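Local coordinates for glutamic acid/alanine-rich protein (Trypanosoma congolense, PDB 2Y44), which is a surface protein of the parasite, of unsettled molecular function, whose elongated helical ectodomain probably forms part of the coat on the trypanosome cell, at residues A[137-142]-A[151-156]. Residues are numbered along the deposited sequence; the frame is centred on the assembly and turned at random.
Sequences AFDALA and DIREHG
Phe-138 lays one face of its ring on the backbone of Gly-156. Gly-156 CA stands 3.4 Å from the ring centroid and only 6° off the normal, a CH-pi contact. Having no side chain, glycine lets the ring lie this close. On the same ring, CD1 comes 3.4 Å from Ile-152 O and 4.0 Å from Ile-152 CG2. One turn along, the methyl CG2 of Ile-152 also packs 3.9 Å from Ala-142 CB.

Arg-153 reaches across along the flank of the pair. Its CB leaves the backbone pointing past helix 131-144, and the rest of the chain turns back to it. CG passes 3.8 Å from Ala-142 CB. From CG to NE the chain is extended (chi3 -156°), which carries the guanidinium to the flank of helix 131-144. NE and CZ pass over the Ala-142 methyl, which lies under one face of the group. At the tip, NH1 forms a salt bridge with Asp-139 OD1 at 2.9 Å. The carboxylate meets the guanidinium at its edge, with the two planes 57° apart.

The segments belong to an antiparallel helical hairpin in the GARP ectodomain, and their axes approach to 8.6 Å. Val-11 of helix 2-16 and Phe-159 also touch Phe-138. The close approach thus rests mainly on apolar packing of Phe-138, Gly-156, Ile-152 and Ala-142, while the ion pair at the more exposed margin probably adds less.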
# COMPACT_ATOMS: atom_id res chain seq x y z
N ALA A 137 10.24 -8.16 -9.14
CA ALA A 137 9.81 -9.55 -9.32
C ALA A 137 9.26 -9.74 -10.75
O ALA A 137 9.57 -10.74 -11.41
CB ALA A 137 8.74 -9.95 -8.27
N PHE A 138 8.45 -8.81 -11.22
CA PHE A 138 7.92 -8.95 -12.58
C PHE A 138 9.02 -8.76 -13.62
O PHE A 138 9.01 -9.45 -14.64
CB PHE A 138 6.77 -7.97 -12.83
CG PHE A 138 5.43 -8.49 -12.37
CD1 PHE A 138 4.65 -9.22 -13.23
CD2 PHE A 138 4.99 -8.25 -11.09
CE1 PHE A 138 3.43 -9.76 -12.84
CE2 PHE A 138 3.74 -8.76 -10.68
CZ PHE A 138 2.97 -9.50 -11.56
N ASP A 139 9.91 -7.77 -13.42
CA ASP A 139 11.11 -7.60 -14.31
C ASP A 139 11.90 -8.92 -14.45
O ASP A 139 12.35 -9.30 -15.54
CB ASP A 139 12.07 -6.53 -13.76
CG ASP A 139 11.62 -5.09 -14.08
OD1 ASP A 139 10.66 -4.91 -14.84
OD2 ASP A 139 12.27 -4.16 -13.55
N ALA A 140 12.10 -9.61 -13.33
CA ALA A 140 12.90 -10.83 -13.32
C ALA A 140 12.23 -11.91 -14.14
O ALA A 140 12.89 -12.58 -14.93
CB ALA A 140 13.12 -11.32 -11.86
N LEU A 141 10.92 -12.03 -13.96
CA LEU A 141 10.16 -12.99 -14.75
C LEU A 141 10.16 -12.63 -16.26
O LEU A 141 10.42 -13.48 -17.10
CB LEU A 141 8.74 -13.14 -14.22
CG LEU A 141 7.89 -14.23 -14.92
CD1 LEU A 141 8.53 -15.66 -14.78
CD2 LEU A 141 6.48 -14.20 -14.27
N ALA A 142 9.99 -11.34 -16.55
CA ALA A 142 10.01 -10.86 -17.94
C ALA A 142 11.35 -11.18 -18.62
O ALA A 142 11.41 -11.57 -19.82
CB ALA A 142 9.73 -9.37 -18.01
N ASP A 151 4.54 -8.23 -22.23
CA ASP A 151 3.23 -8.52 -21.64
C ASP A 151 3.33 -8.66 -20.11
O ASP A 151 2.45 -8.22 -19.36
CB ASP A 151 2.66 -9.79 -22.28
CG ASP A 151 1.29 -10.15 -21.79
OD1 ASP A 151 0.37 -9.28 -21.78
OD2 ASP A 151 1.17 -11.30 -21.34
N ILE A 152 4.32 -9.43 -19.68
CA ILE A 152 4.56 -9.65 -18.25
C ILE A 152 4.80 -8.34 -17.51
O ILE A 152 4.26 -8.11 -16.43
CB ILE A 152 5.77 -10.61 -18.10
CG1 ILE A 152 5.37 -12.02 -18.61
CG2 ILE A 152 6.30 -10.58 -16.64
CD1 ILE A 152 6.53 -12.96 -18.85
N ARG A 153 5.61 -7.45 -18.08
CA ARG A 153 5.87 -6.16 -17.44
C ARG A 153 4.55 -5.35 -17.38
O ARG A 153 4.31 -4.65 -16.41
CB ARG A 153 6.91 -5.34 -18.20
CG ARG A 153 8.39 -5.84 -18.11
CD ARG A 153 9.23 -5.04 -19.11
NE ARG A 153 10.46 -5.72 -19.55
CZ ARG A 153 11.58 -5.74 -18.83
NH1 ARG A 153 11.58 -5.21 -17.61
NH2 ARG A 153 12.63 -6.42 -19.24
N GLU A 154 3.70 -5.43 -18.41
CA GLU A 154 2.46 -4.67 -18.31
C GLU A 154 1.46 -5.23 -17.31
O GLU A 154 0.80 -4.45 -16.61
CB GLU A 154 1.81 -4.39 -19.67
CG GLU A 154 2.65 -3.49 -20.60
CD GLU A 154 2.92 -2.11 -20.02
OE1 GLU A 154 2.02 -1.50 -19.40
OE2 GLU A 154 4.09 -1.66 -20.10
N HIS A 155 1.39 -6.56 -17.20
CA HIS A 155 0.60 -7.22 -16.17
C HIS A 155 1.04 -6.70 -14.82
O HIS A 155 0.20 -6.35 -13.96
CB HIS A 155 0.85 -8.73 -16.20
CG HIS A 155 0.12 -9.43 -17.29
ND1 HIS A 155 -0.09 -10.80 -17.29
CD2 HIS A 155 -0.42 -8.97 -18.44
CE1 HIS A 155 -0.79 -11.13 -18.36
NE2 HIS A 155 -1.00 -10.05 -19.08
N GLY A 156 2.35 -6.66 -14.63
CA GLY A 156 2.87 -6.23 -13.35
C GLY A 156 2.65 -4.76 -13.11
O GLY A 156 2.45 -4.34 -11.97